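Local coordinates for protein GH26C (PDB 6Q78) that probably hydrolyses internal beta-1,4-mannosidic bonds in mannans, as an endo-beta-mannanase of glycoside hydrolase family 26, at residues F117-T121 with W132-E137; I140-L145 with F206-V211; N154-F160 with I220-H226. All blocks are in the same frame, centred on the assembly; numbering follows the deposited sequence.

Helix 132-150 leads into strand 153-157, and helix 193-208 into strand 220-223. Interaction 3 is the innermost, its centre about 6 Å from that of the chain. Its His159 and His226 reach the bound Tris, which probably lies in the active site. Interactions 1 and 2 pack on the outer side of the barrel wall, share helix 132-150 and lie about 12 Å apart, centre to centre; each is about 14 Å from interaction 3. Phe206 of interaction 2 packs on Ile120 and Glu137 of interaction 1. Phe156 of interaction 3 receives Ile140 and Val144 from interaction 2. Trp158 NE1 lies 2.8 Å from Thr121 OG1, a hydrogen bond that joins interaction 3 to interaction 1.

Interaction 1 (F117-T121 with W132-E137); sequences FMFIT and WFFQQE
Phe119 approaches Phe133 with their CA atoms 5.5 Å apart, and one turn further along the helix Ile120 comes similarly near Glu137, so the loop 117-121 lies against the first turns of helix 132-150. No hydrogen bond crosses between the two segments. The Phe119 ring is the centre of the contact. Trp132 brings the edge of its six-membered ring over one face of Phe119, with planes at 70°, an edge-to-face pair. Trp132 CH2 is the touching atom, 3.6 Å from Phe119 CZ. CG of Trp132 stands anti to the backbone N (chi1 -177°), and this swings the indole out to the phenyl face. The opposite face of Phe119 takes the methyl CE of Met118. Phe133 meets Phe119 obliquely, with its CD1 3.7 Å from Phe119 CD1. The three rings form an aromatic cluster. Gln136 lies alongside Phe119, with its CB 3.8 Å from Phe119 CD2. Beside this cluster, Ile120 CG1 packs at 3.9 Å on Glu137 CG, where the two side chains cross at about a right angle. The carboxylate of Glu137 forms a salt bridge with Lys202 of helix 193-208 and accepts a hydrogen bond from Asn125. The Phe117 ring stacks on Phe156 of strand 153-157. The loop leaves strand 112-116 and packs on helix 132-150, while Phe117 and Thr121 touch Ile203 of helix 193-208.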
# COMPACT_ATOMS: atom_id res chain seq x y z
N PHE A 117 -7.38 -4.55 -5.42
CA PHE A 117 -7.88 -5.01 -6.72
C PHE A 117 -8.53 -6.40 -6.69
O PHE A 117 -9.14 -6.79 -7.70
CB PHE A 117 -6.78 -4.98 -7.78
CG PHE A 117 -6.55 -3.62 -8.36
CD1 PHE A 117 -7.54 -3.01 -9.13
CD2 PHE A 117 -5.34 -2.96 -8.19
CE1 PHE A 117 -7.35 -1.74 -9.69
CE2 PHE A 117 -5.12 -1.65 -8.74
CZ PHE A 117 -6.17 -1.07 -9.50
N MET A 118 -8.44 -7.13 -5.56
CA MET A 118 -9.00 -8.49 -5.43
C MET A 118 -10.36 -8.70 -6.11
O MET A 118 -10.51 -9.58 -6.98
CB MET A 118 -9.09 -8.78 -3.94
CG MET A 118 -9.73 -10.13 -3.61
SD MET A 118 -9.76 -10.43 -1.81
CE MET A 118 -10.69 -9.07 -1.11
N PHE A 119 -11.39 -7.97 -5.68
CA PHE A 119 -12.72 -8.22 -6.23
C PHE A 119 -12.85 -7.66 -7.65
O PHE A 119 -13.70 -8.12 -8.43
CB PHE A 119 -13.77 -7.62 -5.28
CG PHE A 119 -13.94 -8.37 -3.94
CD1 PHE A 119 -13.77 -9.75 -3.85
CD2 PHE A 119 -14.13 -7.64 -2.78
CE1 PHE A 119 -13.90 -10.42 -2.63
CE2 PHE A 119 -14.29 -8.32 -1.55
CZ PHE A 119 -14.14 -9.68 -1.49
N ILE A 120 -12.04 -6.65 -8.00
CA ILE A 120 -12.09 -6.06 -9.32
C ILE A 120 -11.60 -7.05 -10.37
O ILE A 120 -12.05 -7.01 -11.54
CB ILE A 120 -11.30 -4.75 -9.28
CG1 ILE A 120 -11.98 -3.79 -8.29
CG2 ILE A 120 -11.13 -4.12 -10.67
CD1 ILE A 120 -11.12 -2.58 -7.93
N THR A 121 -10.70 -7.96 -9.99
CA THR A 121 -10.13 -8.90 -10.95
C THR A 121 -10.67 -10.32 -10.79
O THR A 121 -10.17 -11.26 -11.42
CB THR A 121 -8.59 -8.97 -10.87
OG1 THR A 121 -8.19 -9.44 -9.57
CG2 THR A 121 -7.99 -7.58 -11.15
N TRP A 132 -22.22 -9.50 -7.41
CA TRP A 132 -21.69 -9.01 -6.12
C TRP A 132 -20.28 -8.46 -6.26
O TRP A 132 -19.93 -7.46 -5.63
CB TRP A 132 -21.75 -10.13 -5.07
CG TRP A 132 -21.28 -9.67 -3.70
CD1 TRP A 132 -21.99 -8.90 -2.81
CD2 TRP A 132 -19.99 -9.89 -3.12
NE1 TRP A 132 -21.23 -8.65 -1.70
CE2 TRP A 132 -20.00 -9.24 -1.85
CE3 TRP A 132 -18.82 -10.54 -3.55
CZ2 TRP A 132 -18.88 -9.27 -1.00
CZ3 TRP A 132 -17.72 -10.56 -2.70
CH2 TRP A 132 -17.76 -9.90 -1.44
N PHE A 133 -19.44 -9.09 -7.08
CA PHE A 133 -18.08 -8.61 -7.23
C PHE A 133 -18.06 -7.24 -7.90
O PHE A 133 -17.29 -6.37 -7.49
CB PHE A 133 -17.22 -9.61 -8.01
CG PHE A 133 -17.10 -10.94 -7.33
CD1 PHE A 133 -16.21 -11.12 -6.27
CD2 PHE A 133 -17.92 -11.97 -7.71
CE1 PHE A 133 -16.17 -12.34 -5.62
CE2 PHE A 133 -17.85 -13.20 -7.06
CZ PHE A 133 -16.99 -13.35 -6.01
N PHE A 134 -18.94 -7.03 -8.89
CA PHE A 134 -19.03 -5.70 -9.49
C PHE A 134 -19.56 -4.69 -8.48
O PHE A 134 -19.12 -3.53 -8.46
CB PHE A 134 -19.90 -5.72 -10.76
CG PHE A 134 -20.11 -4.35 -11.33
CD1 PHE A 134 -21.32 -3.71 -11.22
CD2 PHE A 134 -19.03 -3.70 -11.88
CE1 PHE A 134 -21.48 -2.43 -11.71
CE2 PHE A 134 -19.17 -2.39 -12.36
CZ PHE A 134 -20.39 -1.77 -12.29
N GLN A 135 -20.51 -5.10 -7.63
CA GLN A 135 -20.98 -4.19 -6.58
C GLN A 135 -19.82 -3.77 -5.68
O GLN A 135 -19.74 -2.59 -5.27
CB GLN A 135 -22.10 -4.84 -5.77
CG GLN A 135 -23.37 -5.03 -6.58
CD GLN A 135 -24.37 -5.91 -5.87
OE1 GLN A 135 -24.22 -6.21 -4.69
NE2 GLN A 135 -25.40 -6.35 -6.61
N GLN A 136 -18.91 -4.70 -5.35
CA GLN A 136 -17.74 -4.34 -4.54
C GLN A 136 -16.84 -3.39 -5.30
O GLN A 136 -16.35 -2.41 -4.73
CB GLN A 136 -16.98 -5.60 -4.12
CG GLN A 136 -17.84 -6.56 -3.23
CD GLN A 136 -18.36 -5.85 -1.99
OE1 GLN A 136 -17.58 -5.48 -1.12
NE2 GLN A 136 -19.66 -5.62 -1.94
N GLU A 137 -16.61 -3.67 -6.58
CA GLU A 137 -15.81 -2.81 -7.45
C GLU A 137 -16.37 -1.39 -7.45
O GLU A 137 -15.61 -0.41 -7.33
CB GLU A 137 -15.85 -3.39 -8.87
CG GLU A 137 -15.26 -2.44 -9.90
CD GLU A 137 -15.25 -3.05 -11.28
OE1 GLU A 137 -15.12 -4.28 -11.38
OE2 GLU A 137 -15.35 -2.30 -12.29

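Interaction 2 (I140-L145 with F206-V211); sequences IRDDVL and FTKSLV
Arg141 makes both hydrogen bonds of this contact, and both go to Ser209. It grips side-on: NE donates to Ser209 OG at 3.2 Å, and NH2 donates to Ser209 O at 3.0 Å. Both acceptors lie near the guanidinium plane. The second bond is the straighter, at 163° on the hydrogen against 153°. With CG anti to the backbone N (chi1 -176°) and the chain extended as far as NE, the guanidinium reaches across to the backbone and hydroxyl of Ser209, near the C-terminal end of helix 193-208. Ser209 OG in turn donates to Phe206 O at 2.7 Å, so the hydroxyl accepts one hydrogen bond and donates another. Phe206 O also accepts from Ser209 N. Replacing Arg141 by an alanine would remove both donors to Ser209, and its backbone would probably be less firmly tied to helix 132-150.

The apolar contacts lie beside this grip. Arg141 CB meets the Phe206 ring obliquely, 3.8 Å from CE2. Arg141 CG meets Leu210 CD2 at the same distance, the two side chains running alongside in opposite senses. Val144 CG1 touches Leu210 CD1 at 4.1 Å. Leu145 CD2 packs against the backbone of Leu210 and Val211. Phe206 also touches Phe156 of strand 153-157, and Ile140 and Val144 touch Ser115 of strand 112-116. This is the packing of neighbouring outer helices against the strands of a TIM barrel.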
# COMPACT_ATOMS: atom_id res chain seq x y z
N ILE A 140 -15.69 0.32 -4.13
CA ILE A 140 -14.29 0.74 -4.10
C ILE A 140 -14.12 2.01 -4.92
O ILE A 140 -13.49 2.99 -4.47
CB ILE A 140 -13.38 -0.39 -4.61
CG1 ILE A 140 -13.39 -1.54 -3.61
CG2 ILE A 140 -11.95 0.16 -4.79
CD1 ILE A 140 -12.89 -2.88 -4.22
N ARG A 141 -14.67 2.01 -6.13
CA ARG A 141 -14.52 3.19 -6.99
C ARG A 141 -15.10 4.45 -6.33
O ARG A 141 -14.44 5.51 -6.27
CB ARG A 141 -15.22 2.92 -8.33
CG ARG A 141 -15.05 4.04 -9.35
CD ARG A 141 -15.41 3.55 -10.79
NE ARG A 141 -15.20 4.64 -11.74
CZ ARG A 141 -16.07 5.64 -11.87
NH1 ARG A 141 -17.17 5.65 -11.12
NH2 ARG A 141 -15.86 6.63 -12.74
N ASP A 142 -16.29 4.33 -5.72
CA ASP A 142 -16.88 5.47 -5.02
C ASP A 142 -16.01 5.94 -3.85
O ASP A 142 -15.83 7.15 -3.65
CB ASP A 142 -18.25 5.10 -4.50
CG ASP A 142 -19.31 5.03 -5.60
OD1 ASP A 142 -19.03 5.40 -6.78
OD2 ASP A 142 -20.43 4.60 -5.29
N ASP A 143 -15.43 5.01 -3.08
CA ASP A 143 -14.60 5.40 -1.94
C ASP A 143 -13.30 6.06 -2.40
O ASP A 143 -12.84 7.04 -1.79
CB ASP A 143 -14.28 4.17 -1.07
CG ASP A 143 -15.47 3.67 -0.26
OD1 ASP A 143 -15.35 2.57 0.37
OD2 ASP A 143 -16.52 4.34 -0.26
N VAL A 144 -12.71 5.56 -3.50
CA VAL A 144 -11.49 6.14 -4.04
C VAL A 144 -11.74 7.56 -4.57
O VAL A 144 -10.91 8.47 -4.36
CB VAL A 144 -10.91 5.20 -5.12
CG1 VAL A 144 -9.83 5.88 -6.00
CG2 VAL A 144 -10.30 3.97 -4.43
N LEU A 145 -12.85 7.75 -5.28
CA LEU A 145 -13.16 9.09 -5.78
C LEU A 145 -13.44 10.04 -4.63
O LEU A 145 -13.00 11.21 -4.67
CB LEU A 145 -14.34 9.08 -6.76
CG LEU A 145 -14.16 8.24 -8.02
CD1 LEU A 145 -15.47 8.30 -8.85
CD2 LEU A 145 -13.00 8.78 -8.85
N PHE A 206 -10.11 -0.10 -15.15
CA PHE A 206 -10.63 0.48 -13.92
C PHE A 206 -9.85 1.73 -13.55
O PHE A 206 -10.43 2.77 -13.19
CB PHE A 206 -10.55 -0.56 -12.78
CG PHE A 206 -11.02 -0.04 -11.45
CD1 PHE A 206 -10.13 0.58 -10.58
CD2 PHE A 206 -12.36 -0.13 -11.09
CE1 PHE A 206 -10.57 1.05 -9.34
CE2 PHE A 206 -12.80 0.37 -9.87
CZ PHE A 206 -11.93 0.94 -9.00
N THR A 207 -8.52 1.62 -13.58
CA THR A 207 -7.70 2.76 -13.15
C THR A 207 -7.90 3.98 -14.04
O THR A 207 -7.99 5.12 -13.54
CB THR A 207 -6.24 2.31 -13.14
OG1 THR A 207 -6.06 1.25 -12.19
CG2 THR A 207 -5.30 3.46 -12.75
N LYS A 208 -8.01 3.79 -15.36
CA LYS A 208 -8.21 4.92 -16.26
C LYS A 208 -9.62 5.48 -16.19
O LYS A 208 -9.87 6.54 -16.78
CB LYS A 208 -7.94 4.51 -17.68
CG LYS A 208 -6.52 4.21 -17.98
CD LYS A 208 -6.47 3.78 -19.45
CE LYS A 208 -5.12 3.50 -19.90
NZ LYS A 208 -5.25 3.19 -21.37
N SER A 209 -10.53 4.81 -15.48
CA SER A 209 -11.90 5.28 -15.30
C SER A 209 -12.04 6.21 -14.12
O SER A 209 -13.11 6.79 -13.94
CB SER A 209 -12.88 4.11 -15.10
OG SER A 209 -12.94 3.69 -13.74
N LEU A 210 -10.99 6.35 -13.29
CA LEU A 210 -11.11 7.08 -12.02
C LEU A 210 -10.94 8.57 -12.28
O LEU A 210 -9.81 9.08 -12.34
CB LEU A 210 -10.03 6.61 -11.04
CG LEU A 210 -10.09 5.14 -10.68
CD1 LEU A 210 -8.86 4.79 -9.84
CD2 LEU A 210 -11.39 4.86 -9.87
N VAL A 211 -12.06 9.28 -12.45
CA VAL A 211 -12.05 10.73 -12.71
C VAL A 211 -12.65 11.45 -11.51
O VAL A 211 -13.80 11.19 -11.14
CB VAL A 211 -12.79 11.08 -14.01
CG1 VAL A 211 -12.75 12.61 -14.19
CG2 VAL A 211 -12.18 10.36 -15.20

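Interaction 3 (N154-F160 with I220-H226); sequences NVFCWHF and IIFRPFH. With TRS (2-amino-2-hydroxymethyl-propane-1,3-diol), chain C.
His159 and His226 meet at the bound Tris, a molecule probably from the crystallisation liquor. His226 NE2 donates to Tris O1 at 2.9 Å, and His159 NE2 shares a 2.8 Å hydrogen bond with Tris O2. The rings form an offset edge-to-face pair, the edge of His226 toward the face of His159, planes at 82°. His226 CG sits between the backbone N and the carbonyl carbon (chi1 65°), which carries its ring toward His159 and the Tris. Asp116 accepts a hydrogen bond from His159 ND1 and so probably fixes that ring's rotation. Glu335, Tyr170 and Glu227 are also hydrogen-bonded to the Tris.

Behind the histidines, water 1 bridges Trp158 N and Arg223 O, and water 2 bridges Trp158 O and Phe225 N. These waters link the two segments beyond the last direct backbone bond. Deeper still, parallel strands pair through Ile221 N to Asn154 O, Phe156 N to Ile221 O (2.7 Å) and Arg223 N to Phe156 O (2.8 Å). Arg223 forms salt bridges with Glu335 and Asp297. The pair belongs to the parallel barrel of a TIM-barrel glycoside hydrolase, and the Tris at the strands' C-terminal ends probably marks the active site.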
# COMPACT_ATOMS: atom_id res chain seq x y z
N ASN A 154 -4.40 7.53 -2.42
CA ASN A 154 -4.97 6.19 -2.61
C ASN A 154 -3.88 5.18 -2.95
O ASN A 154 -3.09 5.41 -3.86
CB ASN A 154 -6.00 6.19 -3.76
CG ASN A 154 -7.32 6.81 -3.38
OD1 ASN A 154 -8.14 6.19 -2.69
ND2 ASN A 154 -7.55 8.03 -3.83
N VAL A 155 -3.87 4.06 -2.23
CA VAL A 155 -2.95 2.96 -2.48
C VAL A 155 -3.78 1.70 -2.73
O VAL A 155 -4.73 1.44 -2.00
CB VAL A 155 -1.99 2.75 -1.28
CG1 VAL A 155 -0.94 1.68 -1.65
CG2 VAL A 155 -1.33 4.05 -0.89
N PHE A 156 -3.42 0.93 -3.77
CA PHE A 156 -4.04 -0.38 -4.03
C PHE A 156 -3.03 -1.50 -3.91
O PHE A 156 -1.97 -1.45 -4.56
CB PHE A 156 -4.58 -0.47 -5.46
CG PHE A 156 -5.96 0.09 -5.66
CD1 PHE A 156 -6.17 1.48 -5.65
CD2 PHE A 156 -7.04 -0.76 -5.84
CE1 PHE A 156 -7.46 2.02 -5.85
CE2 PHE A 156 -8.33 -0.22 -6.08
CZ PHE A 156 -8.52 1.16 -6.09
N CYS A 157 -3.38 -2.52 -3.13
CA CYS A 157 -2.70 -3.81 -3.18
C CYS A 157 -3.56 -4.73 -4.05
O CYS A 157 -4.58 -4.31 -4.62
CB CYS A 157 -2.44 -4.36 -1.77
SG CYS A 157 -3.97 -4.71 -0.83
N TRP A 158 -3.14 -6.00 -4.19
CA TRP A 158 -3.84 -6.93 -5.08
C TRP A 158 -3.74 -8.33 -4.51
O TRP A 158 -2.74 -9.04 -4.74
CB TRP A 158 -3.23 -6.85 -6.46
CG TRP A 158 -3.98 -7.65 -7.49
CD1 TRP A 158 -5.26 -8.15 -7.39
CD2 TRP A 158 -3.54 -7.97 -8.81
NE1 TRP A 158 -5.63 -8.80 -8.56
CE2 TRP A 158 -4.58 -8.69 -9.45
CE3 TRP A 158 -2.36 -7.74 -9.50
CZ2 TRP A 158 -4.47 -9.13 -10.76
CZ3 TRP A 158 -2.24 -8.22 -10.81
CH2 TRP A 158 -3.28 -8.90 -11.41
N HIS A 159 -4.79 -8.76 -3.79
CA HIS A 159 -4.87 -10.16 -3.36
C HIS A 159 -5.43 -10.95 -4.54
O HIS A 159 -6.64 -11.19 -4.67
CB HIS A 159 -5.68 -10.30 -2.08
CG HIS A 159 -4.95 -9.85 -0.86
ND1 HIS A 159 -4.92 -8.52 -0.46
CD2 HIS A 159 -4.24 -10.54 0.07
CE1 HIS A 159 -4.20 -8.42 0.64
NE2 HIS A 159 -3.76 -9.62 0.98
N PHE A 160 -4.50 -11.31 -5.44
CA PHE A 160 -4.80 -11.90 -6.75
C PHE A 160 -4.96 -13.41 -6.59
O PHE A 160 -4.01 -14.11 -6.24
CB PHE A 160 -3.63 -11.51 -7.66
CG PHE A 160 -3.68 -12.05 -9.09
CD1 PHE A 160 -4.86 -12.41 -9.69
CD2 PHE A 160 -2.50 -12.14 -9.82
CE1 PHE A 160 -4.86 -12.88 -11.02
CE2 PHE A 160 -2.49 -12.64 -11.10
CZ PHE A 160 -3.67 -13.02 -11.70
N ILE A 220 -3.08 6.65 -8.49
CA ILE A 220 -3.06 5.60 -7.48
C ILE A 220 -1.66 5.02 -7.36
O ILE A 220 -0.90 4.95 -8.34
CB ILE A 220 -4.09 4.50 -7.74
CG1 ILE A 220 -3.78 3.73 -9.01
CG2 ILE A 220 -5.56 5.05 -7.74
CD1 ILE A 220 -4.52 2.41 -9.07
N ILE A 221 -1.34 4.58 -6.15
CA ILE A 221 -0.12 3.81 -5.90
C ILE A 221 -0.49 2.34 -5.98
O ILE A 221 -1.38 1.88 -5.27
CB ILE A 221 0.46 4.15 -4.52
CG1 ILE A 221 0.82 5.65 -4.44
CG2 ILE A 221 1.63 3.22 -4.21
CD1 ILE A 221 1.13 6.11 -3.07
N PHE A 222 0.14 1.62 -6.90
CA PHE A 222 -0.14 0.21 -7.12
C PHE A 222 1.01 -0.61 -6.51
O PHE A 222 2.20 -0.39 -6.84
CB PHE A 222 -0.26 -0.03 -8.63
CG PHE A 222 -0.52 -1.47 -9.03
CD1 PHE A 222 0.18 -2.03 -10.11
CD2 PHE A 222 -1.50 -2.23 -8.42
CE1 PHE A 222 -0.10 -3.33 -10.55
CE2 PHE A 222 -1.75 -3.55 -8.84
CZ PHE A 222 -1.06 -4.05 -9.92
N ARG A 223 0.65 -1.50 -5.56
CA ARG A 223 1.61 -2.27 -4.75
C ARG A 223 1.36 -3.76 -4.94
O ARG A 223 0.75 -4.39 -4.07
CB ARG A 223 1.45 -1.88 -3.27
CG ARG A 223 2.50 -2.48 -2.34
CD ARG A 223 2.36 -1.86 -0.95
NE ARG A 223 1.12 -2.25 -0.28
CZ ARG A 223 1.00 -3.28 0.57
NH1 ARG A 223 2.04 -4.05 0.88
NH2 ARG A 223 -0.16 -3.51 1.15
N PRO A 224 1.79 -4.35 -6.07
CA PRO A 224 1.44 -5.74 -6.37
C PRO A 224 2.46 -6.72 -5.80
O PRO A 224 3.61 -6.37 -5.50
CB PRO A 224 1.54 -5.79 -7.90
CG PRO A 224 2.67 -4.79 -8.19
CD PRO A 224 2.45 -3.65 -7.19
N PHE A 225 2.00 -7.98 -5.65
CA PHE A 225 2.91 -9.09 -5.31
C PHE A 225 3.71 -8.78 -4.05
O PHE A 225 4.92 -9.00 -3.95
CB PHE A 225 3.79 -9.50 -6.52
CG PHE A 225 2.96 -9.76 -7.76
CD1 PHE A 225 2.08 -10.83 -7.76
CD2 PHE A 225 3.03 -8.92 -8.87
CE1 PHE A 225 1.27 -11.06 -8.86
CE2 PHE A 225 2.24 -9.15 -9.98
CZ PHE A 225 1.36 -10.24 -9.98
N HIS A 226 2.98 -8.28 -3.05
CA HIS A 226 3.61 -7.85 -1.81
C HIS A 226 3.93 -9.03 -0.87
O HIS A 226 3.39 -10.14 -0.99
CB HIS A 226 2.70 -6.84 -1.08
CG HIS A 226 1.39 -7.42 -0.63
ND1 HIS A 226 0.50 -8.03 -1.50
CD2 HIS A 226 0.80 -7.46 0.60
CE1 HIS A 226 -0.56 -8.44 -0.83
NE2 HIS A 226 -0.42 -8.10 0.44
C TRS C . -2.19 -8.95 4.85
C1 TRS C . -2.78 -7.92 3.92
C2 TRS C . -1.96 -10.23 4.06
C3 TRS C . -3.15 -9.14 6.04
N TRS C . -0.90 -8.44 5.37
O1 TRS C . -1.88 -7.67 2.85
O2 TRS C . -3.21 -10.71 3.55
O3 TRS C . -2.63 -10.02 7.02
O HOH W 1 -0.52 -6.75 -3.78
O HOH W 2 -0.48 -8.99 -6.36